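Local coordinates for protein DNA gyrase, B subunit, truncated (Myxococcus xanthus, PDB 3CWV) that probably uses ATP to break, pass and rejoin double-stranded DNA, as a type II topoisomerase of the GyrB family, at residues G120-R124 against A137-E143; G49-V55 against L66-T72. One frame throughout, in Å; residues are numbered along the deposited sequence.

Contact 1. Residues G120-R124 against A137-E143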
ATOM      1  N   GLY A 120      12.948 -26.353   3.942  1.00 44.48           N
ATOM      2  CA  GLY A 120      12.766 -27.468   3.027  1.00 43.29           C
ATOM      3  C   GLY A 120      11.475 -28.242   3.193  1.00 41.82           C
ATOM      4  O   GLY A 120      11.295 -29.290   2.568  1.00 42.47           O
ATOM      5  N   ARG A 121      10.560 -27.733   4.021  1.00 38.74           N
ATOM      6  CA  ARG A 121       9.304 -28.420   4.257  1.00 35.90           C
ATOM      7  C   ARG A 121       8.121 -27.444   4.091  1.00 31.69           C
ATOM      8  O   ARG A 121       8.302 -26.229   4.102  1.00 31.40           O
ATOM      9  CB  ARG A 121       9.279 -29.035   5.662  1.00 36.64           C
ATOM     10  CG  ARG A 121      10.260 -30.216   5.884  1.00 42.09           C
ATOM     11  CD  ARG A 121      10.085 -30.833   7.259  1.00 43.13           C
ATOM     12  NE  ARG A 121      10.198 -29.823   8.314  1.00 50.81           N
ATOM     13  CZ  ARG A 121      11.345 -29.442   8.872  1.00 57.52           C
ATOM     14  NH1 ARG A 121      11.343 -28.508   9.817  1.00 58.68           N
ATOM     15  NH2 ARG A 121      12.497 -29.988   8.488  1.00 55.22           N
ATOM     16  N   GLN A 122       6.938 -28.014   3.940  1.00 30.18           N
ATOM     17  CA  GLN A 122       5.703 -27.280   3.690  1.00 28.85           C
ATOM     18  C   GLN A 122       4.602 -27.737   4.658  1.00 29.51           C
ATOM     19  O   GLN A 122       4.412 -28.943   4.917  1.00 29.74           O
ATOM     20  CB  GLN A 122       5.282 -27.507   2.225  1.00 30.31           C
ATOM     21  CG  GLN A 122       3.978 -26.817   1.791  1.00 25.16           C
ATOM     22  CD  GLN A 122       3.604 -27.105   0.363  1.00 29.05           C
ATOM     23  OE1 GLN A 122       4.361 -27.748  -0.380  1.00 32.65           O
ATOM     24  NE2 GLN A 122       2.422 -26.630  -0.053  1.00 23.74           N
ATOM     25  N   TRP A 123       3.851 -26.768   5.176  1.00 26.74           N
ATOM     26  CA  TRP A 123       2.730 -27.056   6.053  1.00 26.34           C
ATOM     27  C   TRP A 123       1.479 -26.428   5.444  1.00 23.55           C
ATOM     28  O   TRP A 123       1.572 -25.361   4.849  1.00 25.37           O
ATOM     29  CB  TRP A 123       2.997 -26.432   7.423  1.00 25.30           C
ATOM     30  CG  TRP A 123       2.067 -26.928   8.467  1.00 27.07           C
ATOM     31  CD1 TRP A 123       0.922 -26.310   8.944  1.00 23.95           C
ATOM     32  CD2 TRP A 123       2.179 -28.173   9.163  1.00 27.96           C
ATOM     33  NE1 TRP A 123       0.324 -27.121   9.893  1.00 24.55           N
ATOM     34  CE2 TRP A 123       1.078 -28.266  10.038  1.00 32.28           C
ATOM     35  CE3 TRP A 123       3.120 -29.221   9.130  1.00 31.84           C
ATOM     36  CZ2 TRP A 123       0.888 -29.370  10.887  1.00 31.09           C
ATOM     37  CZ3 TRP A 123       2.926 -30.326   9.959  1.00 31.65           C
ATOM     38  CH2 TRP A 123       1.818 -30.388  10.832  1.00 31.83           C
ATOM     39  N   ARG A 124       0.331 -27.070   5.629  1.00 24.38           N
ATOM     40  CA  ARG A 124      -0.928 -26.629   5.023  1.00 24.34           C
ATOM     41  C   ARG A 124      -2.061 -26.597   6.057  1.00 25.50           C
ATOM     42  O   ARG A 124      -2.304 -27.601   6.741  1.00 24.22           O
ATOM     43  CB  ARG A 124      -1.311 -27.560   3.862  1.00 26.13           C
ATOM     44  CG  ARG A 124      -2.620 -27.161   3.102  1.00 23.16           C
ATOM     45  CD  ARG A 124      -2.835 -28.089   1.906  1.00 28.24           C
ATOM     46  NE  ARG A 124      -1.830 -27.814   0.879  1.00 26.06           N
ATOM     47  CZ  ARG A 124      -1.548 -28.593  -0.154  1.00 27.59           C
ATOM     48  NH1 ARG A 124      -2.172 -29.749  -0.315  1.00 29.04           N
ATOM     49  NH2 ARG A 124      -0.606 -28.223  -1.004  1.00 30.00           N
ATOM     50  N   ALA A 137      -1.608 -29.784   8.429  1.00 30.82           N
ATOM     51  CA  ALA A 137      -0.886 -31.051   8.212  1.00 30.96           C
ATOM     52  C   ALA A 137       0.245 -30.799   7.260  1.00 31.05           C
ATOM     53  O   ALA A 137       0.178 -29.857   6.479  1.00 29.43           O
ATOM     54  CB  ALA A 137      -1.810 -32.114   7.620  1.00 32.47           C
ATOM     55  N   ALA A 138       1.273 -31.657   7.302  1.00 32.28           N
ATOM     56  CA  ALA A 138       2.428 -31.533   6.399  1.00 31.57           C
ATOM     57  C   ALA A 138       2.002 -31.817   4.965  1.00 32.32           C
ATOM     58  O   ALA A 138       1.055 -32.572   4.726  1.00 31.18           O
ATOM     59  CB  ALA A 138       3.569 -32.484   6.817  1.00 33.03           C
ATOM     60  N   VAL A 139       2.700 -31.188   4.019  1.00 32.13           N
ATOM     61  CA  VAL A 139       2.582 -31.508   2.607  1.00 33.28           C
ATOM     62  C   VAL A 139       3.882 -32.223   2.244  1.00 36.06           C
ATOM     63  O   VAL A 139       4.952 -31.618   2.230  1.00 34.81           O
ATOM     64  CB  VAL A 139       2.415 -30.237   1.749  1.00 32.93           C
ATOM     65  CG1 VAL A 139       2.186 -30.595   0.296  1.00 32.66           C
ATOM     66  CG2 VAL A 139       1.236 -29.386   2.287  1.00 26.99           C
ATOM     67  N   THR A 140       3.778 -33.521   1.988  1.00 40.29           N
ATOM     68  CA  THR A 140       4.945 -34.351   1.658  1.00 44.94           C
ATOM     69  C   THR A 140       4.645 -35.206   0.415  1.00 46.13           C
ATOM     70  O   THR A 140       3.640 -35.919   0.370  1.00 48.92           O
ATOM     71  CB  THR A 140       5.348 -35.255   2.845  1.00 45.27           C
ATOM     72  OG1 THR A 140       4.262 -36.126   3.164  1.00 51.31           O
ATOM     73  CG2 THR A 140       5.666 -34.431   4.093  1.00 44.65           C
ATOM     74  N   PRO A 141       5.491 -35.104  -0.625  1.00 47.29           N
ATOM     75  CA  PRO A 141       6.663 -34.239  -0.650  1.00 46.64           C
ATOM     76  C   PRO A 141       6.218 -32.777  -0.847  1.00 44.82           C
ATOM     77  O   PRO A 141       5.095 -32.531  -1.281  1.00 42.95           O
ATOM     78  CB  PRO A 141       7.417 -34.730  -1.890  1.00 46.84           C
ATOM     79  CG  PRO A 141       6.309 -35.149  -2.816  1.00 48.34           C
ATOM     80  CD  PRO A 141       5.301 -35.811  -1.907  1.00 47.16           C
ATOM     81  N   MET A 142       7.115 -31.857  -0.503  1.00 44.68           N
ATOM     82  CA  MET A 142       6.981 -30.420  -0.695  1.00 44.62           C
ATOM     83  C   MET A 142       6.631 -30.102  -2.149  1.00 45.49           C
ATOM     84  O   MET A 142       7.252 -30.622  -3.088  1.00 45.51           O
ATOM     85  CB  MET A 142       8.318 -29.751  -0.324  1.00 45.53           C
ATOM     86  CG  MET A 142       8.234 -28.281   0.022  1.00 46.87           C
ATOM     87  SD  MET A 142       9.811 -27.390   0.059  1.00 43.63           S
ATOM     88  CE  MET A 142       9.995 -26.813  -1.629  1.00 45.68           C
ATOM     89  N   GLU A 143       5.631 -29.250  -2.344  1.00 43.16           N
ATOM     90  CA  GLU A 143       5.247 -28.828  -3.682  1.00 39.35           C
ATOM     91  C   GLU A 143       5.977 -27.535  -4.031  1.00 39.16           C
ATOM     92  O   GLU A 143       6.439 -26.828  -3.128  1.00 39.83           O
ATOM     93  CB  GLU A 143       3.721 -28.733  -3.749  1.00 40.71           C
ATOM     94  CG  GLU A 143       3.090 -30.081  -3.402  1.00 40.58           C
ATOM     95  CD  GLU A 143       1.577 -30.056  -3.347  1.00 51.19           C
ATOM     96  OE1 GLU A 143       1.000 -28.947  -3.430  1.00 44.31           O
ATOM     97  OE2 GLU A 143       0.969 -31.151  -3.211  1.00 51.30           O
TER
HETATM   98  O   HOH W   1       1.314 -26.514  -2.810  1.00 32.24           O
HETATM   99  O   HOH W   2       7.048 -31.072   3.719  1.00 35.55           O

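Contact 2. Residues G49-V55 against L66-T72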
ATOM      1  N   GLY A  49      11.180  -4.664   5.318  1.00 27.02           N
ATOM      2  CA  GLY A  49      12.336  -5.267   4.675  1.00 26.97           C
ATOM      3  C   GLY A  49      12.320  -6.785   4.799  1.00 27.42           C
ATOM      4  O   GLY A  49      13.377  -7.441   4.752  1.00 26.55           O
ATOM      5  N   GLU A  50      11.110  -7.349   4.890  1.00 24.09           N
ATOM      6  CA  GLU A  50      10.905  -8.778   5.142  1.00 24.35           C
ATOM      7  C   GLU A  50      10.152  -9.511   4.021  1.00 25.78           C
ATOM      8  O   GLU A  50       9.731 -10.666   4.176  1.00 25.49           O
ATOM      9  CB  GLU A  50      10.185  -8.968   6.475  1.00 27.37           C
ATOM     10  CG  GLU A  50      10.947  -8.395   7.695  1.00 28.81           C
ATOM     11  CD  GLU A  50      12.236  -9.164   7.973  1.00 38.40           C
ATOM     12  OE1 GLU A  50      12.468 -10.226   7.350  1.00 34.94           O
ATOM     13  OE2 GLU A  50      13.036  -8.694   8.804  1.00 41.98           O
ATOM     14  N   CYS A  51       9.993  -8.855   2.877  1.00 26.57           N
ATOM     15  CA  CYS A  51       9.317  -9.507   1.752  1.00 27.70           C
ATOM     16  C   CYS A  51       9.825  -8.909   0.466  1.00 26.14           C
ATOM     17  O   CYS A  51       9.783  -7.685   0.290  1.00 27.53           O
ATOM     18  CB  CYS A  51       7.798  -9.319   1.850  1.00 23.08           C
ATOM     19  SG  CYS A  51       6.946 -10.022   0.377  1.00 26.18           S
ATOM     20  N   ARG A  52      10.313  -9.766  -0.428  1.00 26.21           N
ATOM     21  CA  ARG A  52      10.863  -9.320  -1.701  1.00 25.79           C
ATOM     22  C   ARG A  52       9.955  -9.593  -2.898  1.00 26.07           C
ATOM     23  O   ARG A  52      10.185  -9.026  -3.966  1.00 27.08           O
ATOM     24  CB  ARG A  52      12.209  -9.999  -1.959  1.00 25.95           C
ATOM     25  CG  ARG A  52      13.296  -9.582  -0.934  1.00 31.43           C
ATOM     26  CD  ARG A  52      14.573 -10.411  -1.139  1.00 35.03           C
ATOM     27  NE  ARG A  52      15.548 -10.135  -0.080  1.00 49.93           N
ATOM     28  CZ  ARG A  52      16.436 -11.014   0.382  1.00 52.73           C
ATOM     29  NH1 ARG A  52      16.480 -12.248  -0.112  1.00 48.20           N
ATOM     30  NH2 ARG A  52      17.275 -10.660   1.350  1.00 56.61           N
ATOM     31  N   ASP A  53       8.982 -10.497  -2.742  1.00 25.22           N
ATOM     32  CA  ASP A  53       8.098 -10.909  -3.861  1.00 27.16           C
ATOM     33  C   ASP A  53       6.671 -11.108  -3.363  1.00 25.82           C
ATOM     34  O   ASP A  53       6.461 -11.710  -2.304  1.00 25.02           O
ATOM     35  CB  ASP A  53       8.544 -12.217  -4.532  1.00 25.94           C
ATOM     36  CG  ASP A  53      10.015 -12.231  -4.874  1.00 33.94           C
ATOM     37  OD1 ASP A  53      10.349 -11.968  -6.039  1.00 28.64           O
ATOM     38  OD2 ASP A  53      10.828 -12.487  -3.961  1.00 36.44           O
ATOM     39  N   VAL A  54       5.705 -10.617  -4.145  1.00 24.78           N
ATOM     40  CA  VAL A  54       4.275 -10.776  -3.865  1.00 23.67           C
ATOM     41  C   VAL A  54       3.598 -11.135  -5.182  1.00 23.90           C
ATOM     42  O   VAL A  54       3.803 -10.439  -6.192  1.00 24.49           O
ATOM     43  CB  VAL A  54       3.643  -9.429  -3.360  1.00 26.50           C
ATOM     44  CG1 VAL A  54       2.116  -9.590  -3.137  1.00 26.95           C
ATOM     45  CG2 VAL A  54       4.317  -8.950  -2.104  1.00 28.94           C
ATOM     46  N   VAL A  55       2.817 -12.211  -5.187  1.00 24.60           N
ATOM     47  CA  VAL A  55       2.038 -12.626  -6.361  1.00 24.01           C
ATOM     48  C   VAL A  55       0.549 -12.709  -6.015  1.00 25.24           C
ATOM     49  O   VAL A  55       0.158 -13.446  -5.116  1.00 25.11           O
ATOM     50  CB  VAL A  55       2.463 -13.998  -6.853  1.00 26.37           C
ATOM     51  CG1 VAL A  55       1.739 -14.346  -8.190  1.00 25.64           C
ATOM     52  CG2 VAL A  55       3.985 -14.021  -7.054  1.00 27.67           C
ATOM     53  N   LEU A  66      -2.910 -15.087  -2.735  1.00 22.38           N
ATOM     54  CA  LEU A  66      -1.760 -14.189  -2.615  1.00 20.74           C
ATOM     55  C   LEU A  66      -0.603 -15.021  -2.074  1.00 24.71           C
ATOM     56  O   LEU A  66      -0.790 -15.744  -1.089  1.00 23.81           O
ATOM     57  CB  LEU A  66      -2.082 -13.032  -1.654  1.00 22.98           C
ATOM     58  CG  LEU A  66      -0.889 -12.064  -1.467  1.00 23.80           C
ATOM     59  CD1 LEU A  66      -1.067 -10.849  -2.278  1.00 34.45           C
ATOM     60  CD2 LEU A  66      -0.684 -11.728  -0.024  1.00 33.88           C
ATOM     61  N   PHE A  67       0.546 -14.965  -2.753  1.00 22.96           N
ATOM     62  CA  PHE A  67       1.778 -15.579  -2.255  1.00 24.24           C
ATOM     63  C   PHE A  67       2.818 -14.508  -1.961  1.00 25.04           C
ATOM     64  O   PHE A  67       2.948 -13.541  -2.716  1.00 22.34           O
ATOM     65  CB  PHE A  67       2.336 -16.604  -3.257  1.00 26.91           C
ATOM     66  CG  PHE A  67       3.710 -17.121  -2.879  1.00 29.38           C
ATOM     67  CD1 PHE A  67       3.843 -18.173  -1.993  1.00 27.55           C
ATOM     68  CD2 PHE A  67       4.859 -16.517  -3.386  1.00 25.58           C
ATOM     69  CE1 PHE A  67       5.104 -18.636  -1.608  1.00 27.08           C
ATOM     70  CE2 PHE A  67       6.124 -16.973  -3.015  1.00 27.44           C
ATOM     71  CZ  PHE A  67       6.247 -18.037  -2.130  1.00 28.47           C
ATOM     72  N   CYS A  68       3.564 -14.693  -0.863  1.00 25.52           N
ATOM     73  CA  CYS A  68       4.626 -13.776  -0.465  1.00 25.16           C
ATOM     74  C   CYS A  68       5.860 -14.588  -0.093  1.00 23.89           C
ATOM     75  O   CYS A  68       5.717 -15.586   0.586  1.00 21.02           O
ATOM     76  CB  CYS A  68       4.211 -13.034   0.793  1.00 26.24           C
ATOM     77  SG  CYS A  68       2.940 -11.840   0.542  1.00 34.79           S
ATOM     78  N   THR A  69       7.042 -14.158  -0.530  1.00 22.86           N
ATOM     79  CA  THR A  69       8.291 -14.764  -0.069  1.00 24.56           C
ATOM     80  C   THR A  69       8.630 -14.131   1.252  1.00 25.33           C
ATOM     81  O   THR A  69       8.103 -13.073   1.602  1.00 24.56           O
ATOM     82  CB  THR A  69       9.467 -14.537  -1.074  1.00 24.47           C
ATOM     83  OG1 THR A  69       9.598 -13.135  -1.350  1.00 26.15           O
ATOM     84  CG2 THR A  69       9.205 -15.297  -2.387  1.00 25.68           C
ATOM     85  N   SER A  70       9.518 -14.768   2.003  1.00 27.57           N
ATOM     86  CA  SER A  70       9.774 -14.345   3.373  1.00 26.46           C
ATOM     87  C   SER A  70      11.066 -14.986   3.844  1.00 27.87           C
ATOM     88  O   SER A  70      11.495 -16.003   3.278  1.00 29.71           O
ATOM     89  CB  SER A  70       8.622 -14.812   4.282  1.00 26.30           C
ATOM     90  OG  SER A  70       8.760 -14.283   5.605  1.00 27.03           O
ATOM     91  N   ARG A  71      11.683 -14.397   4.864  1.00 30.04           N
ATOM     92  CA  ARG A  71      12.758 -15.096   5.581  1.00 32.63           C
ATOM     93  C   ARG A  71      12.314 -15.379   7.007  1.00 31.79           C
ATOM     94  O   ARG A  71      13.043 -15.990   7.771  1.00 29.59           O
ATOM     95  CB  ARG A  71      14.045 -14.261   5.609  1.00 34.96           C
ATOM     96  CG  ARG A  71      14.924 -14.367   4.357  1.00 42.75           C
ATOM     97  CD  ARG A  71      15.484 -12.987   4.009  1.00 48.27           C
ATOM     98  NE  ARG A  71      14.462 -12.234   3.284  1.00 55.60           N
ATOM     99  CZ  ARG A  71      14.198 -10.939   3.433  1.00 51.85           C
ATOM    100  NH1 ARG A  71      14.873 -10.202   4.304  1.00 46.26           N
ATOM    101  NH2 ARG A  71      13.229 -10.388   2.712  1.00 48.56           N
ATOM    102  N   THR A  72      11.115 -14.933   7.387  1.00 30.36           N
ATOM    103  CA  THR A  72      10.704 -15.073   8.794  1.00 30.33           C
ATOM    104  C   THR A  72       9.384 -15.813   9.085  1.00 31.93           C
ATOM    105  O   THR A  72       9.156 -16.263  10.216  1.00 31.25           O
ATOM    106  CB  THR A  72      10.643 -13.707   9.502  1.00 30.98           C
ATOM    107  OG1 THR A  72       9.736 -12.843   8.785  1.00 33.13           O
ATOM    108  CG2 THR A  72      12.031 -13.087   9.573  1.00 33.54           C
TER
HETATM  109  O   HOH W   3       7.732 -11.992   5.512  1.00 30.72           O
HETATM  110  O   HOH W   4      11.057 -11.965   6.230  1.00 37.02           O
HETATM  111  O   HOH W   5      12.584  -7.339   1.698  1.00 47.33           O
HETATM  112  O   HOH W   6      11.590 -12.100   1.030  1.00 32.04           O

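Contact 1. Residues G120-R124 against A137-E143
Trp-123 faces Ala-138 as an antiparallel non-hydrogen-bonded pair, CA to CA 4.5 Å, in the beta hairpin of strands 121-128 and 131-139 at the margin of the eight-stranded sheet. The short segments 121-124 and 137-139 run at 135° to each other, a marked twist. Next to that pair Arg-124 and Ala-137 exchange two backbone bonds, N to O each way, while Val-139 N gives a nearly straight bond to Gln-122 O. Further on, water 2 bridges Gln-122 N and Val-139 O.

The Trp-123 indole lies flat against the other strand: the carbonyl carbon of Ala-137 sits 3.6 Å above the ring plane over its centre, and Ala-138 N comes over the same face nearer the rim. CG stands anti to the backbone N (chi1 -167°), which swings the ring back over this peptide, and NE1 bonds to Glu-135 O. With the indole replaced by an alanine side chain, the peptide between Ala-137 and Ala-138 would probably lose its flat cover, and Glu-135 O its indole donor.

On the face opposite Trp-123 and Ala-138, Val-139 sits between Gln-122 and Arg-124. Its CB packs on CD of Gln-122 at 3.6 Å, and its CG2 meets Arg-124 CB and lies over one face of the guanidinium. The extended Gln-122 side chain carries its amide to the backbone of the segment after Val-139, where OE1 accepts from Glu-143 N at 2.8 Å and NE2 donates to Asp-115 and water 1. Asp-115 also pairs with Arg-124 NE. At the other end of the guanidinium, NH2 forms a salt bridge with Glu-143 OE1 at 3.0 Å, the oxygen lying in the guanidinium plane while the nitrogen approaches from above the carboxylate.

Contact 2. Residues G49-V55 against L66-T72
The guanidinium groups of Arg-52 and Arg-71 lie flat on each other, centres 3.8 Å apart and planes only 5° from parallel. Over the opposite face of Arg-71 stands Glu-50 OE1, a long salt bridge of charge alone, since no N-H points at it. The edge is used for bonding: NH1 donates to Gly-49 O at 3.2 Å, and NH2 to water 6. Bends at chi2 and chi3 fold the Arg-71 chain back to the carbonyl of Gly-49, the residue whose positive phi makes the Schellman motif after helix 28-47.

Beyond the arginines the segments join as the antiparallel hairpin of strands 53-58 and 64-70. Val-55 and Phe-67 exchange two backbone bonds, and Thr-69 N donates to Asp-53 O. Thr-69 OG1 lies between the backbone N and the carbonyl carbon (chi1 54°), which turns it to the anti lone pair of Asp-53 OD2, 3.0 Å away. Val-54 CG1 packs against Leu-66 CD1 at 3.5 Å on the side that meets helix 28-47.

The stacked cations would be expected to repel; the Glu-50 carboxylate, Gly-49 carbonyl and waters round Arg-71 probably offset much of that cost, so the pairing is likely to depend on its polar surroundings.

Overall arrangement
Both contacts belong to the same mixed eight-stranded sheet and lie on the same side of the chain's centre, their own centres 18 Å apart and their nearest atoms about 8 Å apart, without touching. They follow one another along the chain: the hairpin of contact 2 is complete before that of contact 1 begins. Across the sheet, strands 151-159 and 109-118 separate the two hairpins. Contact 2 thus lies in the interior of the sheet, backed by helix 28-47, whereas contact 1 includes the outermost strand 131-139 and is largely at the surface. This sheet, with helix 28-47 beside it, is consistent with the N-terminal GHKL-type ATPase fold of GyrB proteins.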